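Local structure of L-Ala-D/L-Glu Epimerase (Escherichia coli, 1JPD) at residues A[175-186]-A[201-211]; A[211-219]-A[239-247]. The protein belongs to the enolase superfamily, pairing an N-terminal domain of the mandelate racemase/muconate lactonizing type with a TIM-barrel-like C-terminal domain. One frame throughout, in Å; residues are numbered along the deposited sequence.

Overall arrangement
Interaction 1 and interaction 2 follow one another along the chain in the barrel-like C-terminal domain, their centres about 11 Å apart, and share Q211. Interaction 1 pairs strands 175-179 and 203-205, joined by helix 189-198, and continues into the loops at their C-terminal ends. Interaction 2 then ties the loop before strand 225-227 to the turn that leads from helix 237-240 into strand 246-249. Both reach the same sheet, in which strands 175-179, 203-205, 225-227 and 246-249 lie side by side. The two contacts also touch directly, through Q206 with Y244, A186 with A215, and L208 with D213 and A215, so the loops after strands 175-179 and 203-205 and the turn before strand 246-249 pack together.

Interaction 1 (A[175-186]-A[201-211]); sequences TLIVDANESWRA and VAMLEQPLPAQ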
loop_
_atom_site.group_PDB
_atom_site.type_symbol
_atom_site.label_atom_id
_atom_site.label_comp_id
_atom_site.label_asym_id
_atom_site.label_seq_id
_atom_site.Cartn_x
_atom_site.Cartn_y
_atom_site.Cartn_z
ATOM N N THR A 175 -12.442 5.627 14.076
ATOM C CA THR A 175 -12.870 5.277 12.722
ATOM C C THR A 175 -12.302 3.867 12.534
ATOM O O THR A 175 -11.099 3.653 12.708
ATOM C CB THR A 175 -12.243 6.190 11.656
ATOM O OG1 THR A 175 -12.651 7.546 11.876
ATOM C CG2 THR A 175 -12.677 5.747 10.261
ATOM N N LEU A 176 -13.153 2.905 12.191
ATOM C CA LEU A 176 -12.702 1.525 12.028
ATOM C C LEU A 176 -12.809 0.972 10.610
ATOM O O LEU A 176 -13.814 1.179 9.932
ATOM C CB LEU A 176 -13.507 0.596 12.948
ATOM C CG LEU A 176 -13.636 0.906 14.433
ATOM C CD1 LEU A 176 -14.596 -0.083 15.068
ATOM C CD2 LEU A 176 -12.275 0.826 15.098
ATOM N N ILE A 177 -11.762 0.274 10.165
ATOM C CA ILE A 177 -11.780 -0.393 8.867
ATOM C C ILE A 177 -11.354 -1.828 9.166
ATOM O O ILE A 177 -10.562 -2.064 10.077
ATOM C CB ILE A 177 -10.852 0.277 7.830
ATOM C CG1 ILE A 177 -9.401 0.279 8.301
ATOM C CG2 ILE A 177 -11.321 1.709 7.572
ATOM C CD1 ILE A 177 -8.459 0.911 7.281
ATOM N N VAL A 178 -11.915 -2.787 8.439
ATOM C CA VAL A 178 -11.614 -4.198 8.667
ATOM C C VAL A 178 -10.909 -4.873 7.502
ATOM O O VAL A 178 -11.354 -4.782 6.356
ATOM C CB VAL A 178 -12.909 -5.000 8.964
ATOM C CG1 VAL A 178 -12.663 -6.493 8.778
ATOM C CG2 VAL A 178 -13.381 -4.724 10.378
ATOM N N ASP A 179 -9.805 -5.551 7.805
ATOM C CA ASP A 179 -9.055 -6.281 6.793
ATOM C C ASP A 179 -9.305 -7.760 7.059
ATOM O O ASP A 179 -8.687 -8.352 7.941
ATOM C CB ASP A 179 -7.556 -5.979 6.895
ATOM C CG ASP A 179 -6.766 -6.513 5.699
ATOM O OD1 ASP A 179 -7.383 -7.137 4.812
ATOM O OD2 ASP A 179 -5.530 -6.306 5.639
ATOM N N ALA A 180 -10.233 -8.350 6.316
ATOM C CA ALA A 180 -10.545 -9.764 6.492
ATOM C C ALA A 180 -9.505 -10.609 5.764
ATOM O O ALA A 180 -9.510 -11.841 5.843
ATOM C CB ALA A 180 -11.952 -10.064 5.973
ATOM N N ASN A 181 -8.629 -9.925 5.035
ATOM C CA ASN A 181 -7.525 -10.556 4.320
ATOM C C ASN A 181 -7.823 -11.910 3.633
ATOM O O ASN A 181 -7.141 -12.906 3.882
ATOM C CB ASN A 181 -6.363 -10.716 5.310
ATOM C CG ASN A 181 -5.040 -11.008 4.628
ATOM O OD1 ASN A 181 -4.251 -11.819 5.127
ATOM N ND2 ASN A 181 -4.778 -10.338 3.491
ATOM N N GLU A 182 -8.837 -11.944 2.774
ATOM C CA GLU A 182 -9.208 -13.159 2.043
ATOM C C GLU A 182 -9.608 -14.387 2.878
ATOM O O GLU A 182 -9.641 -15.502 2.354
ATOM C CB GLU A 182 -8.072 -13.563 1.092
ATOM C CG GLU A 182 -7.749 -12.539 0.027
ATOM C CD GLU A 182 -6.720 -13.025 -0.976
ATOM O OE1 GLU A 182 -5.544 -13.215 -0.602
ATOM O OE2 GLU A 182 -7.088 -13.218 -2.151
ATOM N N SER A 183 -9.937 -14.206 4.152
ATOM C CA SER A 183 -10.288 -15.359 4.980
ATOM C C SER A 183 -11.785 -15.639 5.111
ATOM O O SER A 183 -12.175 -16.690 5.625
ATOM C CB SER A 183 -9.683 -15.204 6.378
ATOM O OG SER A 183 -10.263 -14.105 7.058
ATOM N N TRP A 184 -12.622 -14.714 4.649
ATOM C CA TRP A 184 -14.070 -14.894 4.749
ATOM C C TRP A 184 -14.643 -15.691 3.587
ATOM O O TRP A 184 -13.963 -15.921 2.591
ATOM C CB TRP A 184 -14.757 -13.532 4.839
ATOM C CG TRP A 184 -14.553 -12.845 6.163
ATOM C CD1 TRP A 184 -13.656 -13.183 7.141
ATOM C CD2 TRP A 184 -15.228 -11.668 6.632
ATOM N NE1 TRP A 184 -13.727 -12.289 8.183
ATOM C CE2 TRP A 184 -14.681 -11.349 7.897
ATOM C CE3 TRP A 184 -16.235 -10.848 6.103
ATOM C CZ2 TRP A 184 -15.109 -10.249 8.642
ATOM C CZ3 TRP A 184 -16.660 -9.753 6.845
ATOM C CH2 TRP A 184 -16.096 -9.464 8.099
ATOM N N ARG A 185 -15.897 -16.116 3.713
ATOM C CA ARG A 185 -16.532 -16.890 2.652
ATOM C C ARG A 185 -17.861 -16.305 2.181
ATOM O O ARG A 185 -18.444 -15.438 2.841
ATOM C CB ARG A 185 -16.718 -18.343 3.106
ATOM C CG ARG A 185 -15.402 -19.105 3.290
ATOM C CD ARG A 185 -14.653 -19.306 1.956
ATOM N NE ARG A 185 -13.351 -19.948 2.148
ATOM C CZ ARG A 185 -12.200 -19.298 2.333
ATOM N NH1 ARG A 185 -12.170 -17.972 2.340
ATOM N NH2 ARG A 185 -11.079 -19.977 2.542
ATOM N N ALA A 186 -18.322 -16.784 1.027
ATOM C CA ALA A 186 -19.573 -16.327 0.428
ATOM C C ALA A 186 -20.736 -16.496 1.395
ATOM O O ALA A 186 -21.486 -15.554 1.659
ATOM C CB ALA A 186 -19.845 -17.099 -0.861
ATOM N N VAL A 201 -18.685 0.536 10.906
ATOM C CA VAL A 201 -17.413 0.246 10.255
ATOM C C VAL A 201 -17.387 1.000 8.927
ATOM O O VAL A 201 -18.261 0.816 8.084
ATOM C CB VAL A 201 -17.239 -1.267 9.992
ATOM C CG1 VAL A 201 -15.968 -1.513 9.189
ATOM C CG2 VAL A 201 -17.183 -2.020 11.316
ATOM N N ALA A 202 -16.384 1.850 8.749
ATOM C CA ALA A 202 -16.261 2.648 7.537
ATOM C C ALA A 202 -15.984 1.849 6.270
ATOM O O ALA A 202 -16.454 2.217 5.190
ATOM C CB ALA A 202 -15.174 3.702 7.721
ATOM N N MET A 203 -15.228 0.759 6.390
ATOM C CA MET A 203 -14.895 -0.034 5.215
ATOM C C MET A 203 -14.418 -1.453 5.531
ATOM O O MET A 203 -13.792 -1.692 6.559
ATOM C CB MET A 203 -13.837 0.723 4.404
ATOM C CG MET A 203 -13.268 -0.016 3.213
ATOM S SD MET A 203 -11.939 -1.158 3.688
ATOM C CE MET A 203 -10.511 -0.022 3.751
ATOM N N LEU A 204 -14.744 -2.386 4.641
ATOM C CA LEU A 204 -14.349 -3.788 4.762
ATOM C C LEU A 204 -13.403 -4.095 3.597
ATOM O O LEU A 204 -13.746 -3.878 2.431
ATOM C CB LEU A 204 -15.573 -4.697 4.678
ATOM C CG LEU A 204 -15.272 -6.192 4.522
ATOM C CD1 LEU A 204 -14.537 -6.723 5.762
ATOM C CD2 LEU A 204 -16.579 -6.937 4.303
ATOM N N GLU A 205 -12.224 -4.624 3.907
ATOM C CA GLU A 205 -11.219 -4.901 2.879
ATOM C C GLU A 205 -11.023 -6.367 2.479
ATOM O O GLU A 205 -10.806 -7.232 3.326
ATOM C CB GLU A 205 -9.890 -4.291 3.342
ATOM C CG GLU A 205 -8.717 -4.481 2.420
ATOM C CD GLU A 205 -7.527 -3.614 2.822
ATOM O OE1 GLU A 205 -7.380 -3.316 4.031
ATOM O OE2 GLU A 205 -6.735 -3.241 1.929
ATOM N N GLN A 206 -11.117 -6.622 1.177
ATOM C CA GLN A 206 -10.916 -7.949 0.582
ATOM C C GLN A 206 -11.322 -9.142 1.443
ATOM O O GLN A 206 -10.477 -9.930 1.858
ATOM C CB GLN A 206 -9.444 -8.109 0.186
ATOM C CG GLN A 206 -9.106 -9.360 -0.625
ATOM C CD GLN A 206 -9.282 -9.167 -2.126
ATOM O OE1 GLN A 206 -9.036 -8.081 -2.662
ATOM N NE2 GLN A 206 -9.688 -10.229 -2.815
ATOM N N PRO A 207 -12.625 -9.306 1.703
ATOM C CA PRO A 207 -13.099 -10.424 2.516
ATOM C C PRO A 207 -12.966 -11.779 1.828
ATOM O O PRO A 207 -12.808 -12.808 2.493
ATOM C CB PRO A 207 -14.552 -10.059 2.776
ATOM C CG PRO A 207 -14.930 -9.374 1.516
ATOM C CD PRO A 207 -13.751 -8.455 1.295
ATOM N N LEU A 208 -13.033 -11.788 0.501
ATOM C CA LEU A 208 -12.929 -13.047 -0.239
ATOM C C LEU A 208 -11.646 -13.168 -1.065
ATOM O O LEU A 208 -11.019 -12.168 -1.410
ATOM C CB LEU A 208 -14.142 -13.221 -1.166
ATOM C CG LEU A 208 -15.537 -13.165 -0.536
ATOM C CD1 LEU A 208 -16.580 -13.402 -1.619
ATOM C CD2 LEU A 208 -15.667 -14.204 0.556
ATOM N N PRO A 209 -11.237 -14.406 -1.384
ATOM C CA PRO A 209 -10.026 -14.649 -2.173
ATOM C C PRO A 209 -10.117 -13.948 -3.524
ATOM O O PRO A 209 -11.176 -13.941 -4.144
ATOM C CB PRO A 209 -10.015 -16.167 -2.314
ATOM C CG PRO A 209 -10.637 -16.627 -1.032
ATOM C CD PRO A 209 -11.804 -15.679 -0.898
ATOM N N ALA A 210 -9.010 -13.370 -3.984
ATOM C CA ALA A 210 -8.990 -12.670 -5.265
ATOM C C ALA A 210 -9.465 -13.525 -6.434
ATOM O O ALA A 210 -9.982 -13.003 -7.422
ATOM C CB ALA A 210 -7.590 -12.156 -5.560
ATOM N N GLN A 211 -9.287 -14.837 -6.331
ATOM C CA GLN A 211 -9.682 -15.714 -7.417
ATOM C C GLN A 211 -11.037 -16.376 -7.201
ATOM O O GLN A 211 -11.359 -17.369 -7.849
ATOM C CB GLN A 211 -8.601 -16.773 -7.667
ATOM C CG GLN A 211 -8.450 -17.832 -6.574
ATOM C CD GLN A 211 -7.659 -17.364 -5.350
ATOM O OE1 GLN A 211 -7.280 -18.178 -4.506
ATOM N NE2 GLN A 211 -7.411 -16.062 -5.250
#
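The indole of W184 meets P207 and L204 obliquely, CE3 lying 3.8 Å from P207 CB and CZ3 the same distance from L204 CD2. A180 CB rests on one indole face toward the rim, R192 makes a cation-pi contact with the ring, and NE1 is bound by D156 O. The guanidinium of R185, poorly ordered, has E182 O in plane at its edge and comes obliquely to P209 CG; its NH1 donates to W184 O. D179 and E205 set their carboxylates 30° apart, with OD2 of D179 3.9 Å from OE1 of E205; these like charges are close, while E205 OE2 is held by N248 and also lies near D228.

Parallel pairing carries the backbone: V178 N gives to M203 O at 2.9 Å and V178 O takes E205 N. Past the strands E182 N bonds to Q206 O, and W184 N to P207 O. With its chain extended beyond CG, E182 lies beside Q206 and reaches A210 N, which meets OE2 at 2.7 Å; its OE1 pairs with R53. V178 CG1 packs on L204 CD1 at 3.6 Å.

In this beta-alpha-beta unit, helices 160-170 and 189-198 cover the V178, L204 and W184 side, and strand 150-154 pairs along the far edge of 175-179.

Interaction 2 (A[211-219]-A[239-247]); sequences QDDAALENF and ALKGRYEMV
G242, in the turn that follows helix 237-240, brings its carbonyl O against CG of E217, whose side chain then crosses that of R243 obliquely. That next residue does most of the work. Its chain is extended from CG to NE, which carries the guanidinium across the 3-10 segment 214-217. A214 CA sits 3.6 Å above the guanidinium plane, over its centre, while acids approach from two sides. NH1 donates to D213 OD2 at 2.8 Å in a bent salt-bridge bond, meeting the carboxylate on its syn side but out of its plane, the two flat groups standing 85° apart. Toward NE comes E217, whose CD lies in the guanidinium plane at the edge; it makes a longer salt bridge, OE1 to NE 3.5 Å. D213 and E217 thus form a salt-bridge network with R243; a water bonded to E217 OE1 at 2.7 Å also makes a weak bond with NH2.

At Y244 the hydroxyl donates at 2.7 Å to D213 OD1, which accepts on its anti lone pair and lies in the ring plane at its edge. With CG between its backbone N and carbonyl carbon (chi1 64°), the D213 carboxylate is placed where OD2 faces R243 and OD1 faces Y244. L216 CD1 covers one face of the ring in a CH-pi contact, 3.8 Å from the centroid. Beyond the contact, E245 bonds to H221 and I225 N and the chain enters the sheet beside strand 225-227. The arrangement is the helix-to-strand return of a beta/alpha barrel, packed through salt bridges and an aromatic ring onto the preceding strand-to-strand loop.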
loop_
_atom_site.group_PDB
_atom_site.type_symbol
_atom_site.label_atom_id
_atom_site.label_comp_id
_atom_site.label_asym_id
_atom_site.label_seq_id
_atom_site.Cartn_x
_atom_site.Cartn_y
_atom_site.Cartn_z
ATOM N N GLN A 211 -9.287 -14.837 -6.331
ATOM C CA GLN A 211 -9.682 -15.714 -7.417
ATOM C C GLN A 211 -11.037 -16.376 -7.201
ATOM O O GLN A 211 -11.359 -17.369 -7.849
ATOM C CB GLN A 211 -8.601 -16.773 -7.667
ATOM C CG GLN A 211 -8.450 -17.832 -6.574
ATOM C CD GLN A 211 -7.659 -17.364 -5.350
ATOM O OE1 GLN A 211 -7.280 -18.178 -4.506
ATOM N NE2 GLN A 211 -7.411 -16.062 -5.250
ATOM N N ASP A 212 -11.834 -15.817 -6.296
ATOM C CA ASP A 212 -13.168 -16.343 -6.022
ATOM C C ASP A 212 -13.981 -15.340 -5.207
ATOM O O ASP A 212 -14.439 -15.636 -4.104
ATOM C CB ASP A 212 -13.072 -17.689 -5.295
ATOM C CG ASP A 212 -13.605 -18.846 -6.135
ATOM O OD1 ASP A 212 -13.161 -20.001 -5.937
ATOM O OD2 ASP A 212 -14.481 -18.603 -6.993
ATOM N N ASP A 213 -14.163 -14.153 -5.779
ATOM C CA ASP A 213 -14.896 -13.079 -5.119
ATOM C C ASP A 213 -16.196 -12.689 -5.839
ATOM O O ASP A 213 -16.688 -11.565 -5.691
ATOM C CB ASP A 213 -13.989 -11.840 -4.980
ATOM C CG ASP A 213 -13.579 -11.248 -6.330
ATOM O OD1 ASP A 213 -12.958 -10.160 -6.351
ATOM O OD2 ASP A 213 -13.872 -11.869 -7.374
ATOM N N ALA A 214 -16.760 -13.614 -6.606
ATOM C CA ALA A 214 -17.982 -13.328 -7.343
ATOM C C ALA A 214 -19.160 -13.030 -6.421
ATOM O O ALA A 214 -19.967 -12.147 -6.713
ATOM C CB ALA A 214 -18.315 -14.484 -8.258
ATOM N N ALA A 215 -19.256 -13.750 -5.307
ATOM C CA ALA A 215 -20.356 -13.539 -4.368
ATOM C C ALA A 215 -20.556 -12.072 -3.987
ATOM O O ALA A 215 -21.608 -11.718 -3.458
ATOM C CB ALA A 215 -20.156 -14.386 -3.104
ATOM N N LEU A 216 -19.564 -11.220 -4.248
ATOM C CA LEU A 216 -19.689 -9.802 -3.917
ATOM C C LEU A 216 -20.691 -9.053 -4.802
ATOM O O LEU A 216 -20.970 -7.877 -4.571
ATOM C CB LEU A 216 -18.332 -9.102 -4.002
ATOM C CG LEU A 216 -17.355 -9.405 -2.869
ATOM C CD1 LEU A 216 -16.061 -8.646 -3.088
ATOM C CD2 LEU A 216 -17.984 -9.018 -1.544
ATOM N N GLU A 217 -21.226 -9.726 -5.816
ATOM C CA GLU A 217 -22.197 -9.099 -6.712
ATOM C C GLU A 217 -23.619 -9.521 -6.371
ATOM O O GLU A 217 -24.585 -8.979 -6.915
ATOM C CB GLU A 217 -21.911 -9.485 -8.162
ATOM C CG GLU A 217 -20.628 -8.923 -8.712
ATOM C CD GLU A 217 -20.397 -9.319 -10.151
ATOM O OE1 GLU A 217 -20.530 -10.524 -10.454
ATOM O OE2 GLU A 217 -20.076 -8.426 -10.970
ATOM N N ASN A 218 -23.732 -10.482 -5.459
ATOM C CA ASN A 218 -25.013 -11.032 -5.047
ATOM C C ASN A 218 -25.727 -10.339 -3.891
ATOM O O ASN A 218 -26.659 -10.904 -3.323
ATOM C CB ASN A 218 -24.844 -12.511 -4.694
ATOM C CG ASN A 218 -24.150 -13.297 -5.791
ATOM O OD1 ASN A 218 -24.299 -12.999 -6.978
ATOM N ND2 ASN A 218 -23.401 -14.325 -5.396
ATOM N N PHE A 219 -25.306 -9.138 -3.519
ATOM C CA PHE A 219 -25.979 -8.441 -2.429
ATOM C C PHE A 219 -25.597 -6.972 -2.377
ATOM O O PHE A 219 -24.478 -6.601 -2.728
ATOM C CB PHE A 219 -25.692 -9.136 -1.083
ATOM C CG PHE A 219 -24.281 -8.968 -0.576
ATOM C CD1 PHE A 219 -23.924 -7.849 0.181
ATOM C CD2 PHE A 219 -23.310 -9.945 -0.827
ATOM C CE1 PHE A 219 -22.621 -7.702 0.683
ATOM C CE2 PHE A 219 -22.007 -9.810 -0.330
ATOM C CZ PHE A 219 -21.662 -8.686 0.428
ATOM N N ALA A 239 -13.181 -5.748 -14.124
ATOM C CA ALA A 239 -13.571 -6.876 -13.289
ATOM C C ALA A 239 -14.086 -6.406 -11.936
ATOM O O ALA A 239 -15.084 -6.919 -11.432
ATOM C CB ALA A 239 -12.384 -7.818 -13.095
ATOM N N LEU A 240 -13.406 -5.423 -11.354
ATOM C CA LEU A 240 -13.797 -4.907 -10.049
ATOM C C LEU A 240 -15.158 -4.201 -10.016
ATOM O O LEU A 240 -15.860 -4.254 -9.008
ATOM C CB LEU A 240 -12.715 -3.960 -9.517
ATOM C CG LEU A 240 -11.296 -4.520 -9.337
ATOM C CD1 LEU A 240 -10.413 -3.441 -8.724
ATOM C CD2 LEU A 240 -11.316 -5.758 -8.450
ATOM N N LYS A 241 -15.530 -3.548 -11.113
ATOM C CA LYS A 241 -16.798 -2.823 -11.179
ATOM C C LYS A 241 -17.980 -3.728 -10.834
ATOM O O LYS A 241 -18.257 -4.682 -11.548
ATOM C CB LYS A 241 -16.978 -2.209 -12.577
ATOM C CG LYS A 241 -17.924 -1.010 -12.623
ATOM C CD LYS A 241 -17.558 0.022 -11.556
ATOM C CE LYS A 241 -18.638 1.089 -11.386
ATOM N NZ LYS A 241 -18.552 1.751 -10.044
ATOM N N GLY A 242 -18.666 -3.430 -9.732
ATOM C CA GLY A 242 -19.799 -4.246 -9.329
ATOM C C GLY A 242 -19.475 -5.218 -8.212
ATOM O O GLY A 242 -20.345 -5.952 -7.734
ATOM N N ARG A 243 -18.211 -5.245 -7.802
ATOM C CA ARG A 243 -17.786 -6.125 -6.717
ATOM C C ARG A 243 -17.168 -5.330 -5.575
ATOM O O ARG A 243 -17.233 -5.753 -4.423
ATOM C CB ARG A 243 -16.792 -7.177 -7.223
ATOM C CG ARG A 243 -17.417 -8.149 -8.196
ATOM C CD ARG A 243 -16.521 -9.321 -8.536
ATOM N NE ARG A 243 -17.157 -10.160 -9.548
ATOM C CZ ARG A 243 -16.641 -11.277 -10.047
ATOM N NH1 ARG A 243 -15.460 -11.720 -9.635
ATOM N NH2 ARG A 243 -17.311 -11.950 -10.971
ATOM N N TYR A 244 -16.597 -4.170 -5.898
ATOM C CA TYR A 244 -15.962 -3.324 -4.899
ATOM C C TYR A 244 -16.275 -1.826 -5.060
ATOM O O TYR A 244 -16.462 -1.324 -6.171
ATOM C CB TYR A 244 -14.437 -3.518 -4.942
ATOM C CG TYR A 244 -13.957 -4.938 -4.718
ATOM C CD1 TYR A 244 -13.853 -5.843 -5.774
ATOM C CD2 TYR A 244 -13.612 -5.376 -3.449
ATOM C CE1 TYR A 244 -13.413 -7.153 -5.565
ATOM C CE2 TYR A 244 -13.173 -6.679 -3.230
ATOM C CZ TYR A 244 -13.075 -7.562 -4.287
ATOM O OH TYR A 244 -12.640 -8.848 -4.052
ATOM N N GLU A 245 -16.316 -1.113 -3.940
ATOM C CA GLU A 245 -16.571 0.315 -3.968
ATOM C C GLU A 245 -15.248 1.063 -3.919
ATOM O O GLU A 245 -15.143 2.188 -4.409
ATOM C CB GLU A 245 -17.432 0.735 -2.774
ATOM C CG GLU A 245 -18.904 0.426 -2.933
ATOM C CD GLU A 245 -19.241 -1.032 -2.699
ATOM O OE1 GLU A 245 -20.207 -1.515 -3.328
ATOM O OE2 GLU A 245 -18.560 -1.690 -1.878
ATOM N N MET A 246 -14.234 0.418 -3.343
ATOM C CA MET A 246 -12.906 1.021 -3.181
ATOM C C MET A 246 -11.766 0.105 -3.643
ATOM O O MET A 246 -11.901 -1.120 -3.636
ATOM C CB MET A 246 -12.705 1.376 -1.701
ATOM C CG MET A 246 -11.415 2.096 -1.353
ATOM S SD MET A 246 -11.311 2.327 0.446
ATOM C CE MET A 246 -12.673 3.504 0.694
ATOM N N VAL A 247 -10.648 0.704 -4.047
ATOM C CA VAL A 247 -9.481 -0.062 -4.471
ATOM C C VAL A 247 -8.301 0.358 -3.608
ATOM O O VAL A 247 -8.139 1.539 -3.310
ATOM C CB VAL A 247 -9.119 0.193 -5.958
ATOM C CG1 VAL A 247 -10.268 -0.223 -6.856
ATOM C CG2 VAL A 247 -8.782 1.658 -6.174
HETATM O O HOH W 1 -20.256 -11.932 -12.719
#